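Local coordinates for uncharacterized protein (Methylibium petroleiphilum, PDB 3PL0), which is uncharacterised but probably acts as an iron-dependent dioxygenase of the 2-oxoglutarate type, built on a cupin fold, at residues G71-T76 / I144-F149; Q75-G80 / L127-A132; D171-V176 / V242-S247; G185-V190 / E220-L225. All coordinates share one frame; numbering follows the deposited sequence. Where two conformers were deposited one is given.

Contact 1: residues G71-T76 / I144-F149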
loop_
_atom_site.group_PDB
_atom_site.type_symbol
_atom_site.label_atom_id
_atom_site.label_comp_id
_atom_site.label_asym_id
_atom_site.label_seq_id
_atom_site.Cartn_x
_atom_site.Cartn_y
_atom_site.Cartn_z
ATOM N N GLY A 71 -2.899 11.469 0.967
ATOM C CA GLY A 71 -4.262 11.913 1.159
ATOM C C GLY A 71 -4.944 11.016 2.152
ATOM O O GLY A 71 -4.597 9.832 2.255
ATOM N N CYS A 72 -5.926 11.571 2.869
ATOM C CA CYS A 72 -6.562 10.820 3.950
ATOM C C CYS A 72 -8.082 10.892 3.854
ATOM O O CYS A 72 -8.670 11.854 3.291
ATOM C CB CYS A 72 -6.104 11.337 5.309
ATOM S SG CYS A 72 -4.291 11.258 5.566
ATOM N N PHE A 73 -8.704 9.874 4.439
ATOM C CA PHE A 73 -10.104 9.668 4.322
ATOM C C PHE A 73 -10.620 9.044 5.595
ATOM O O PHE A 73 -9.842 8.511 6.396
ATOM C CB PHE A 73 -10.393 8.733 3.144
ATOM C CG PHE A 73 -9.745 9.159 1.868
ATOM C CD1 PHE A 73 -8.399 8.858 1.625
ATOM C CD2 PHE A 73 -10.450 9.856 0.903
ATOM C CE1 PHE A 73 -7.784 9.266 0.456
ATOM C CE2 PHE A 73 -9.829 10.268 -0.278
ATOM C CZ PHE A 73 -8.480 9.965 -0.496
HETATM N N MSE A 74 -11.939 9.134 5.749
HETATM C CA MSE A 74 -12.660 8.378 6.776
HETATM C C MSE A 74 -13.802 7.625 6.115
HETATM O O MSE A 74 -14.592 8.191 5.316
HETATM C CB MSE A 74 -13.175 9.270 7.920
HETATM C CG MSE A 74 -13.683 8.507 9.169
HETATM SE SE MSE A 74 -14.010 9.706 10.716
HETATM C CE MSE A 74 -15.568 10.650 9.970
ATOM N N GLN A 75 -13.862 6.345 6.442
ATOM C CA GLN A 75 -14.882 5.475 5.956
ATOM C C GLN A 75 -15.759 5.130 7.127
ATOM O O GLN A 75 -15.267 4.720 8.163
ATOM C CB GLN A 75 -14.295 4.202 5.404
ATOM C CG GLN A 75 -15.360 3.233 4.891
ATOM C CD GLN A 75 -14.783 1.956 4.305
ATOM O OE1 GLN A 75 -13.636 1.641 4.529
ATOM N NE2 GLN A 75 -15.613 1.195 3.576
ATOM N N THR A 76 -17.060 5.318 6.944
ATOM C CA THR A 76 -18.059 4.814 7.873
ATOM C C THR A 76 -18.689 3.559 7.275
ATOM O O THR A 76 -19.049 3.519 6.110
ATOM C CB THR A 76 -19.120 5.901 8.167
ATOM O OG1 THR A 76 -18.451 7.130 8.497
ATOM C CG2 THR A 76 -20.069 5.488 9.319
ATOM N N ILE A 144 -8.112 6.158 7.046
ATOM C CA ILE A 144 -7.390 5.633 5.869
ATOM C C ILE A 144 -6.380 6.673 5.402
ATOM O O ILE A 144 -6.740 7.840 5.142
ATOM C CB ILE A 144 -8.382 5.351 4.686
ATOM C CG1 ILE A 144 -9.493 4.399 5.148
ATOM C CG2 ILE A 144 -7.652 4.853 3.425
ATOM C CD1 ILE A 144 -10.581 4.160 4.110
ATOM N N GLU A 145 -5.137 6.259 5.238
ATOM C CA GLU A 145 -4.159 7.077 4.514
ATOM C C GLU A 145 -3.808 6.414 3.169
ATOM O O GLU A 145 -3.745 5.191 3.084
ATOM C CB GLU A 145 -2.907 7.294 5.351
ATOM C CG GLU A 145 -3.181 7.926 6.732
ATOM C CD GLU A 145 -1.932 8.420 7.483
ATOM O OE1 GLU A 145 -1.088 9.128 6.877
ATOM O OE2 GLU A 145 -1.830 8.138 8.708
ATOM N N ALA A 146 -3.653 7.226 2.129
ATOM C CA ALA A 146 -3.287 6.737 0.817
ATOM C C ALA A 146 -1.917 7.302 0.459
ATOM O O ALA A 146 -1.722 8.512 0.530
ATOM C CB ALA A 146 -4.296 7.155 -0.190
ATOM N N HIS A 147 -0.987 6.437 0.050
ATOM C CA HIS A 147 0.340 6.873 -0.356
ATOM C C HIS A 147 0.700 6.282 -1.728
ATOM O O HIS A 147 1.249 5.169 -1.809
ATOM C CB HIS A 147 1.351 6.352 0.650
ATOM C CG HIS A 147 1.124 6.788 2.053
ATOM N ND1 HIS A 147 1.784 7.864 2.586
ATOM C CD2 HIS A 147 0.346 6.286 3.042
ATOM C CE1 HIS A 147 1.414 8.019 3.848
ATOM N NE2 HIS A 147 0.539 7.076 4.145
ATOM N N PRO A 148 0.392 6.989 -2.805
ATOM C CA PRO A 148 0.887 6.542 -4.112
ATOM C C PRO A 148 2.373 6.821 -4.230
ATOM O O PRO A 148 2.826 7.918 -3.848
ATOM C CB PRO A 148 0.137 7.403 -5.106
ATOM C CG PRO A 148 -0.291 8.629 -4.325
ATOM C CD PRO A 148 -0.504 8.157 -2.917
ATOM N N PHE A 149 3.111 5.852 -4.733
ATOM C CA PHE A 149 4.563 5.930 -4.804
ATOM C C PHE A 149 5.051 5.647 -6.203
ATOM O O PHE A 149 4.541 4.739 -6.845
ATOM C CB PHE A 149 5.194 4.854 -3.944
ATOM C CG PHE A 149 5.198 5.144 -2.477
ATOM C CD1 PHE A 149 6.011 6.127 -1.940
ATOM C CD2 PHE A 149 4.399 4.401 -1.616
ATOM C CE1 PHE A 149 6.022 6.371 -0.566
ATOM C CE2 PHE A 149 4.414 4.633 -0.255
ATOM C CZ PHE A 149 5.239 5.617 0.280
#
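The ring of F73 meets A146 with its edge. F73 CE1 lies 4.1 Å from A146 CB, close to the ring plane. CG of F73 is anti to its carbonyl carbon and beside the backbone N (chi1 -52°), which carries the ring back along its strand, diagonally past its direct partner I144. The two CB atoms of F73 and I144 are 4.2 Å apart. I144 reaches the other way along this face, to the aliphatic part of Q75. The side chains of I144 and Q75 cross at a slant, with I144 CD1 3.9 Å from Q75 CB.

The other face carries C72 and E145. C72 SG lies against the aliphatic part of the glutamate, 3.7 Å from E145 CG. The carboxylate itself is used elsewhere, since E145 OE1 is hydrogen-bonded to H70 and H90.

The backbones form an antiparallel ladder. G71 with A146 and F73 with I144 are hydrogen-bonded pairs. C72 and E145 between them are a non-hydrogen-bonded pair. A146 N to G71 O is the shortest bond, at 2.8 Å. C72 CA also approaches I144 O, at 3.2 Å.

The contact is buried in the large sheet of the cupin (double-stranded beta-helix) fold. Strand 141-152 runs between strands 65-77 and 237-246, and strand 80-84 also pairs with 65-77. W120 of helix 118-134 meets the F73 ring.

Contact 2: residues Q75-G80 / L127-A132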
loop_
_atom_site.group_PDB
_atom_site.type_symbol
_atom_site.label_atom_id
_atom_site.label_comp_id
_atom_site.label_asym_id
_atom_site.label_seq_id
_atom_site.Cartn_x
_atom_site.Cartn_y
_atom_site.Cartn_z
ATOM N N GLN A 75 -13.862 6.345 6.442
ATOM C CA GLN A 75 -14.882 5.475 5.956
ATOM C C GLN A 75 -15.759 5.130 7.127
ATOM O O GLN A 75 -15.267 4.720 8.163
ATOM C CB GLN A 75 -14.295 4.202 5.404
ATOM C CG GLN A 75 -15.360 3.233 4.891
ATOM C CD GLN A 75 -14.783 1.956 4.305
ATOM O OE1 GLN A 75 -13.636 1.641 4.529
ATOM N NE2 GLN A 75 -15.613 1.195 3.576
ATOM N N THR A 76 -17.060 5.318 6.944
ATOM C CA THR A 76 -18.059 4.814 7.873
ATOM C C THR A 76 -18.689 3.559 7.275
ATOM O O THR A 76 -19.049 3.519 6.110
ATOM C CB THR A 76 -19.120 5.901 8.167
ATOM O OG1 THR A 76 -18.451 7.130 8.497
ATOM C CG2 THR A 76 -20.069 5.488 9.319
ATOM N N LEU A 77 -18.804 2.514 8.074
ATOM C CA LEU A 77 -19.307 1.240 7.581
ATOM C C LEU A 77 -20.829 1.072 7.515
ATOM O O LEU A 77 -21.321 0.461 6.561
ATOM C CB LEU A 77 -18.697 0.112 8.412
ATOM C CG LEU A 77 -17.199 -0.010 8.111
ATOM C CD1 LEU A 77 -16.551 -0.813 9.182
ATOM C CD2 LEU A 77 -16.979 -0.646 6.719
ATOM N N GLN A 78 -21.554 1.564 8.512
ATOM C CA GLN A 78 -23.015 1.452 8.532
ATOM C C GLN A 78 -23.579 2.737 9.120
ATOM O O GLN A 78 -23.354 3.030 10.286
ATOM C CB GLN A 78 -23.495 0.238 9.350
ATOM C CG GLN A 78 -23.209 -1.133 8.712
ATOM C CD GLN A 78 -23.912 -1.350 7.379
ATOM O OE1 GLN A 78 -24.540 -0.442 6.831
ATOM N NE2 GLN A 78 -23.802 -2.563 6.850
ATOM N N PRO A 79 -24.256 3.541 8.293
ATOM C CA PRO A 79 -24.448 3.429 6.864
ATOM C C PRO A 79 -23.141 3.761 6.158
ATOM O O PRO A 79 -22.398 4.644 6.596
ATOM C CB PRO A 79 -25.488 4.503 6.561
ATOM C CG PRO A 79 -25.288 5.512 7.610
ATOM C CD PRO A 79 -24.859 4.778 8.826
ATOM N N GLY A 80 -22.891 3.043 5.070
ATOM C CA GLY A 80 -21.653 3.147 4.316
ATOM C C GLY A 80 -21.478 4.545 3.788
ATOM O O GLY A 80 -22.365 5.070 3.110
ATOM N N LEU A 127 -12.217 -2.610 0.299
ATOM C CA LEU A 127 -11.144 -3.085 1.173
ATOM C C LEU A 127 -11.469 -2.799 2.652
ATOM O O LEU A 127 -11.220 -3.629 3.527
ATOM C CB LEU A 127 -9.789 -2.476 0.791
ATOM C CG LEU A 127 -9.226 -2.849 -0.590
ATOM C CD1 LEU A 127 -8.031 -1.965 -0.829
ATOM C CD2 LEU A 127 -8.863 -4.353 -0.629
ATOM N N GLY A 128 -12.042 -1.639 2.926
ATOM C CA GLY A 128 -12.523 -1.326 4.294
ATOM C C GLY A 128 -13.589 -2.287 4.792
ATOM O O GLY A 128 -13.582 -2.684 5.973
ATOM N N GLU A 129 -14.524 -2.642 3.904
ATOM C CA GLU A 129 -15.613 -3.553 4.240
ATOM C C GLU A 129 -15.062 -4.933 4.533
ATOM O O GLU A 129 -15.465 -5.595 5.493
ATOM C CB GLU A 129 -16.639 -3.617 3.100
ATOM C CG GLU A 129 -17.626 -2.458 3.096
ATOM C CD GLU A 129 -18.407 -2.334 1.777
ATOM O OE1 GLU A 129 -18.061 -3.044 0.808
ATOM O OE2 GLU A 129 -19.365 -1.511 1.684
ATOM N N LEU A 130 -14.096 -5.347 3.718
ATOM C CA LEU A 130 -13.424 -6.651 3.911
ATOM C C LEU A 130 -12.669 -6.690 5.240
ATOM O O LEU A 130 -12.895 -7.577 6.090
ATOM C CB LEU A 130 -12.504 -6.897 2.743
ATOM C CG LEU A 130 -11.743 -8.238 2.699
ATOM C CD1 LEU A 130 -11.225 -8.535 1.298
ATOM C CD2 LEU A 130 -10.553 -8.188 3.635
ATOM N N PHE A 131 -11.829 -5.682 5.453
ATOM C CA PHE A 131 -11.035 -5.607 6.680
ATOM C C PHE A 131 -11.902 -5.554 7.967
ATOM O O PHE A 131 -11.572 -6.188 8.955
ATOM C CB PHE A 131 -10.094 -4.410 6.624
ATOM C CG PHE A 131 -8.943 -4.548 5.642
ATOM C CD1 PHE A 131 -8.261 -5.753 5.480
ATOM C CD2 PHE A 131 -8.493 -3.461 4.955
ATOM C CE1 PHE A 131 -7.201 -5.862 4.624
ATOM C CE2 PHE A 131 -7.446 -3.569 4.091
ATOM C CZ PHE A 131 -6.781 -4.761 3.925
ATOM N N ALA A 132 -13.014 -4.833 7.936
ATOM C CA ALA A 132 -13.934 -4.778 9.090
ATOM C C ALA A 132 -14.559 -6.118 9.433
ATOM O O ALA A 132 -14.965 -6.315 10.587
ATOM C CB ALA A 132 -15.054 -3.744 8.844
#
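L77 and Q75 take strand 65-77 against helix 118-134, a helix packed on the large sheet of the cupin (double-stranded beta-helix) fold. The short strand and helix segments cross at -52°, with their axes 9.4 Å apart. The touching helix residues G128, E129 and A132 lie on one side of the helix, within about one turn.

The apolar part belongs to L77. Its CG is anti to the carbonyl carbon (chi1 -69°), and its two methyl groups touch different residues of the helix. CD1 of L77 presses on A132 CB at 3.3 Å, tighter than usual for two carbons. CD2 of L77 lies nearer the N-terminal end of the segment, 4.1 Å from E129 CG and 4.0 Å from G128 O. E129 is partly exposed, and the aliphatic stem of its side chain borders the contact.

The polar part belongs to the amide of Q75, at the end of a fully extended chain. NE2 of Q75 is hydrogen-bonded to V125 O, just before the helix segment, and this helps fix the rotation of the amide. The amide oxygen is thereby turned to G128, where the helix has no side chain. Q75 OE1 is buried with no polar partner.

The backbone oxygen of G128 is well used, taking A132 N in the helix at 3.0 Å and the indole NE1 of W142 from the sheet. The closest approach of the glutamine is to bare backbone: Q75 OE1 stands 3.2 Å from G128 CA.

Contact 3: residues D171-V176 / V242-S247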
loop_
_atom_site.group_PDB
_atom_site.type_symbol
_atom_site.label_atom_id
_atom_site.label_comp_id
_atom_site.label_asym_id
_atom_site.label_seq_id
_atom_site.Cartn_x
_atom_site.Cartn_y
_atom_site.Cartn_z
ATOM N N ASP A 171 -4.023 -1.047 11.576
ATOM C CA ASP A 171 -4.706 -2.334 11.671
ATOM C C ASP A 171 -4.499 -3.223 10.430
ATOM O O ASP A 171 -4.164 -4.405 10.557
ATOM C CB ASP A 171 -6.185 -2.133 11.897
ATOM C CG ASP A 171 -6.486 -1.745 13.340
ATOM O OD1 ASP A 171 -6.688 -2.675 14.151
ATOM O OD2 ASP A 171 -6.431 -0.542 13.647
ATOM N N PHE A 172 -4.757 -2.668 9.259
ATOM C CA PHE A 172 -4.636 -3.379 7.969
ATOM C C PHE A 172 -3.994 -2.494 6.930
ATOM O O PHE A 172 -4.131 -1.250 6.979
ATOM C CB PHE A 172 -5.996 -3.852 7.452
ATOM C CG PHE A 172 -6.667 -4.813 8.359
ATOM C CD1 PHE A 172 -6.359 -6.150 8.313
ATOM C CD2 PHE A 172 -7.589 -4.371 9.307
ATOM C CE1 PHE A 172 -6.958 -7.037 9.167
ATOM C CE2 PHE A 172 -8.182 -5.250 10.163
ATOM C CZ PHE A 172 -7.880 -6.581 10.103
ATOM N N VAL A 173 -3.222 -3.146 6.043
ATOM C CA VAL A 173 -2.604 -2.496 4.910
ATOM C C VAL A 173 -2.944 -3.199 3.607
ATOM O O VAL A 173 -3.048 -4.454 3.558
ATOM C CB VAL A 173 -1.096 -2.416 5.090
ATOM C CG1 VAL A 173 -0.464 -1.737 3.859
ATOM C CG2 VAL A 173 -0.758 -1.640 6.393
ATOM N N ALA A 174 -3.161 -2.401 2.557
ATOM C CA ALA A 174 -3.220 -2.926 1.197
ATOM C C ALA A 174 -2.124 -2.291 0.408
ATOM O O ALA A 174 -2.028 -1.065 0.343
ATOM C CB ALA A 174 -4.544 -2.613 0.521
ATOM N N VAL A 175 -1.290 -3.123 -0.200
ATOM C CA VAL A 175 -0.308 -2.666 -1.187
ATOM C C VAL A 175 -0.825 -3.032 -2.582
ATOM O O VAL A 175 -0.930 -4.218 -2.928
ATOM C CB VAL A 175 1.046 -3.332 -0.986
ATOM C CG1 VAL A 175 2.061 -2.807 -2.049
ATOM C CG2 VAL A 175 1.577 -3.082 0.444
ATOM N N VAL A 176 -1.120 -2.025 -3.392
ATOM C CA VAL A 176 -1.681 -2.250 -4.730
ATOM C C VAL A 176 -0.506 -2.077 -5.691
ATOM O O VAL A 176 0.190 -1.059 -5.638
ATOM C CB VAL A 176 -2.764 -1.235 -5.092
ATOM C CG1 VAL A 176 -3.303 -1.535 -6.495
ATOM C CG2 VAL A 176 -3.856 -1.235 -4.041
ATOM N N VAL A 242 0.029 2.441 -1.488
ATOM C CA VAL A 242 -0.136 1.885 -0.146
ATOM C C VAL A 242 -1.335 2.537 0.543
ATOM O O VAL A 242 -1.425 3.775 0.622
ATOM C CB VAL A 242 1.130 2.064 0.703
ATOM C CG1 VAL A 242 0.900 1.561 2.174
ATOM C CG2 VAL A 242 2.337 1.343 0.009
ATOM N N LEU A 243 -2.268 1.718 1.008
ATOM C CA LEU A 243 -3.451 2.197 1.733
ATOM C C LEU A 243 -3.377 1.631 3.138
ATOM O O LEU A 243 -3.156 0.410 3.318
ATOM C CB LEU A 243 -4.753 1.754 1.047
ATOM C CG LEU A 243 -5.034 2.171 -0.414
ATOM C CD1 LEU A 243 -6.270 1.447 -1.030
ATOM C CD2 LEU A 243 -5.173 3.675 -0.529
ATOM N N THR A 244 -3.514 2.478 4.151
ATOM C CA THR A 244 -3.509 1.985 5.487
ATOM C C THR A 244 -4.867 2.245 6.123
ATOM O O THR A 244 -5.488 3.299 5.910
ATOM C CB THR A 244 -2.395 2.609 6.334
ATOM O OG1 THR A 244 -2.623 4.006 6.466
ATOM C CG2 THR A 244 -1.043 2.361 5.712
ATOM N N TYR A 245 -5.313 1.284 6.916
ATOM C CA TYR A 245 -6.562 1.390 7.634
ATOM C C TYR A 245 -6.292 1.264 9.129
ATOM O O TYR A 245 -5.639 0.296 9.590
ATOM C CB TYR A 245 -7.521 0.275 7.185
ATOM C CG TYR A 245 -8.005 0.414 5.760
ATOM C CD1 TYR A 245 -7.125 0.230 4.689
ATOM C CD2 TYR A 245 -9.333 0.725 5.483
ATOM C CE1 TYR A 245 -7.551 0.373 3.386
ATOM C CE2 TYR A 245 -9.784 0.857 4.188
ATOM C CZ TYR A 245 -8.881 0.700 3.132
ATOM O OH TYR A 245 -9.340 0.834 1.849
ATOM N N ARG A 246 -6.834 2.209 9.895
ATOM C CA ARG A 246 -6.610 2.232 11.334
ATOM C C ARG A 246 -7.895 2.577 12.090
ATOM O O ARG A 246 -8.623 3.496 11.691
ATOM C CB ARG A 246 -5.512 3.237 11.649
ATOM C CG ARG A 246 -5.011 3.193 13.128
ATOM C CD ARG A 246 -3.711 3.965 13.290
ATOM N NE ARG A 246 -3.132 3.721 14.605
ATOM C CZ ARG A 246 -3.505 4.357 15.714
ATOM N NH1 ARG A 246 -4.451 5.280 15.674
ATOM N NH2 ARG A 246 -2.947 4.060 16.869
ATOM N N SER A 247 -8.163 1.815 13.158
ATOM C CA SER A 247 -9.251 2.067 14.097
ATOM C C SER A 247 -8.874 3.169 15.063
ATOM O O SER A 247 -7.713 3.294 15.392
ATOM C CB SER A 247 -9.490 0.810 14.930
ATOM O OG SER A 247 -10.604 0.992 15.783
#
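A classic beta bulge sets D171 and F172 together against Y245, at the start of an antiparallel strand pair in the double-stranded beta-helix. The side chain of D171 runs along the end of the partner segment. Its CB lies 3.4 Å from Y245 O. CG is anti to the carbonyl carbon (chi1 -77°), which brings the carboxylate beside S247. At the tip, D171 OD2 takes the N-H of S247 in a straight bond, 3.0 Å from S247 N to D171 OD2, and the donor comes from above the carboxylate plane. OD1 lies toward R135, in a long, weak ion pair. The aspartate thus adds a side-chain bond beside the bulge.

Along the strands from the bulge, F172 with Y245 and A174 with L243 are hydrogen-bonded pairs. Their side chains lie on the face covered by helix 118-134, where F131 stacks on F172 and meets Y245 edge-to-face. The hydroxyl of Y245 is hydrogen-bonded to L124 O of that helix.

V173, T244, V175 and V242 occupy the other face. V173 puts CG1 3.9 Å from V242 CG1, the two side chains crossing. Its CG2 lies alongside T244 CG2 at 4.1 Å, both side chains pointing the same way.

Y245 O serves both bulge residues, accepting D171 N at 2.9 Å and F172 N at 3.1 Å.

Contact 4: residues G185-V190 / E220-L225; sequences GGETRV and ESTPLL
T222 N gives its hydrogen to E187 O at 2.8 Å, the shortest bond between the two segments. The same two residues are tied again by the threonine hydroxyl: E187 N donates to T222 OG1 at 2.9 Å. OG1 sits between the backbone N and the carbonyl carbon (chi1 68°), which turns it to E187 and sends the methyl to R189.

T222 CG2 lies over one face of the R189 guanidinium, 3.4 Å from NE and offset toward the rim. Two carboxylates hold the edge of that group in a salt-bridge network of E187, R189 and E220. R189 NH1 forms a salt bridge with E220 OE2 at 2.9 Å, with the two planes 19° apart, nearly coplanar. R189 NE forms another with E187 OE1 at 2.8 Å, on the anti side of the carboxylate. NH2 adds a weak bond to the same oxygen. A bend at chi2 (92°) places the guanidinium between both acids, and E187 OE2 has a second partner in R200.

Strands 183-192 and 217-226 are antiparallel neighbours in the three-stranded sheet of this cupin fold, and 198-201 lies on the far side of 183-192. R189 and E220 are a hydrogen-bonded pair, while T188 and S221 are not. The regular register is broken around G186 and P223 and resumes at G185 with L224, a non-hydrogen-bonded pair. G186 N bonds to P223 O at 3.2 Å and weakly to T222 O, and L224 CD2 packs against G186 CA at 3.8 Å.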
loop_
_atom_site.group_PDB
_atom_site.type_symbol
_atom_site.label_atom_id
_atom_site.label_comp_id
_atom_site.label_asym_id
_atom_site.label_seq_id
_atom_site.Cartn_x
_atom_site.Cartn_y
_atom_site.Cartn_z
ATOM N N GLY A 185 14.266 -7.069 -9.461
ATOM C CA GLY A 185 14.185 -6.834 -8.026
ATOM C C GLY A 185 12.764 -6.409 -7.667
ATOM O O GLY A 185 11.817 -6.724 -8.376
ATOM N N GLY A 186 12.605 -5.667 -6.584
ATOM C CA GLY A 186 11.288 -5.303 -6.095
ATOM C C GLY A 186 10.431 -6.516 -5.769
ATOM O O GLY A 186 9.261 -6.554 -6.062
ATOM N N GLU A 187 11.055 -7.532 -5.197
ATOM C CA GLU A 187 10.358 -8.708 -4.763
ATOM C C GLU A 187 9.782 -8.409 -3.402
ATOM O O GLU A 187 10.469 -7.862 -2.558
ATOM C CB GLU A 187 11.379 -9.827 -4.624
ATOM C CG GLU A 187 10.832 -11.100 -4.116
ATOM C CD GLU A 187 11.920 -12.149 -4.039
ATOM O OE1 GLU A 187 12.799 -12.056 -3.129
ATOM O OE2 GLU A 187 11.872 -13.052 -4.918
ATOM N N THR A 188 8.539 -8.777 -3.169
ATOM C CA THR A 188 7.902 -8.607 -1.858
ATOM C C THR A 188 8.244 -9.796 -0.988
ATOM O O THR A 188 8.272 -10.936 -1.469
ATOM C CB THR A 188 6.365 -8.592 -1.984
ATOM O OG1 THR A 188 5.996 -7.584 -2.929
ATOM C CG2 THR A 188 5.664 -8.324 -0.618
ATOM N N ARG A 189 8.476 -9.544 0.286
ATOM C CA ARG A 189 8.440 -10.613 1.295
ATOM C C ARG A 189 7.449 -10.299 2.416
ATOM O O ARG A 189 7.365 -9.142 2.873
ATOM C CB ARG A 189 9.811 -10.789 1.910
ATOM C CG ARG A 189 10.805 -11.478 1.019
ATOM C CD ARG A 189 11.611 -10.535 0.183
ATOM N NE ARG A 189 12.769 -11.177 -0.436
ATOM C CZ ARG A 189 13.945 -11.295 0.163
ATOM N NH1 ARG A 189 14.128 -10.798 1.378
ATOM N NH2 ARG A 189 14.959 -11.874 -0.448
ATOM N N VAL A 190 6.719 -11.332 2.861
ATOM C CA VAL A 190 5.796 -11.242 3.995
ATOM C C VAL A 190 6.212 -12.309 5.000
ATOM O O VAL A 190 6.488 -13.446 4.597
ATOM C CB VAL A 190 4.373 -11.452 3.537
ATOM C CG1 VAL A 190 3.391 -11.310 4.756
ATOM C CG2 VAL A 190 4.046 -10.409 2.495
ATOM N N GLU A 220 8.244 -6.273 3.456
ATOM C CA GLU A 220 9.378 -5.522 2.911
ATOM C C GLU A 220 9.362 -5.745 1.443
ATOM O O GLU A 220 8.621 -6.604 0.942
ATOM C CB GLU A 220 10.717 -5.995 3.537
ATOM C CG GLU A 220 11.094 -7.431 3.154
ATOM C CD GLU A 220 12.364 -7.926 3.761
ATOM O OE1 GLU A 220 12.728 -7.504 4.878
ATOM O OE2 GLU A 220 12.949 -8.846 3.156
ATOM N N SER A 221 10.180 -4.998 0.706
ATOM C CA SER A 221 10.431 -5.379 -0.662
ATOM C C SER A 221 11.878 -5.143 -0.972
ATOM O O SER A 221 12.489 -4.226 -0.429
ATOM C CB SER A 221 9.544 -4.654 -1.651
ATOM O OG SER A 221 9.831 -3.305 -1.636
ATOM N N THR A 222 12.417 -5.947 -1.877
ATOM C CA THR A 222 13.816 -5.850 -2.217
ATOM C C THR A 222 14.109 -4.676 -3.143
ATOM O O THR A 222 13.251 -4.238 -3.874
ATOM C CB THR A 222 14.305 -7.127 -2.851
ATOM O OG1 THR A 222 13.692 -7.282 -4.128
ATOM C CG2 THR A 222 14.000 -8.326 -1.879
ATOM N N PRO A 223 15.339 -4.178 -3.120
ATOM C CA PRO A 223 15.681 -3.031 -3.981
ATOM C C PRO A 223 15.470 -3.310 -5.482
ATOM O O PRO A 223 15.537 -4.471 -5.949
ATOM C CB PRO A 223 17.182 -2.807 -3.699
ATOM C CG PRO A 223 17.456 -3.496 -2.450
ATOM C CD PRO A 223 16.488 -4.642 -2.323
ATOM N N LEU A 224 15.200 -2.253 -6.227
ATOM C CA LEU A 224 15.107 -2.322 -7.682
ATOM C C LEU A 224 16.504 -2.353 -8.270
ATOM O O LEU A 224 17.425 -1.872 -7.669
ATOM C CB LEU A 224 14.322 -1.142 -8.273
ATOM C CG LEU A 224 12.957 -0.862 -7.671
ATOM C CD1 LEU A 224 12.399 0.381 -8.325
ATOM C CD2 LEU A 224 12.065 -2.063 -7.853
ATOM N N LEU A 225 16.647 -3.000 -9.422
ATOM C CA LEU A 225 17.887 -2.981 -10.180
ATOM C C LEU A 225 17.468 -2.779 -11.605
ATOM O O LEU A 225 16.580 -3.498 -12.121
ATOM C CB LEU A 225 18.668 -4.269 -10.002
ATOM C CG LEU A 225 19.112 -4.584 -8.545
ATOM C CD1 LEU A 225 19.097 -6.086 -8.315
ATOM C CD2 LEU A 225 20.502 -3.934 -8.189
#

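Contacts 1 and 3 are neighbouring strand pairs of one sheet, their centres 9 Å apart. Strand 141-152 joins strand 237-246 through probable hydrogen bonds, E145 O to T244 N at 2.9 Å and H147 N to V242 O at 2.8 Å. Contact 2 starts from the same strand as contact 1 and shares Q75. Its helix also covers contact 3, with F131 CD1 3.4 Å from F172 CG. Contact 4 belongs to the smaller sheet. Its centre is about 19 Å from that of contact 3 and, across the chain's centre, about 30 Å from that of contact 2. Both sheets belong to the cupin fold; the dioxygenase activity is inferred from the family.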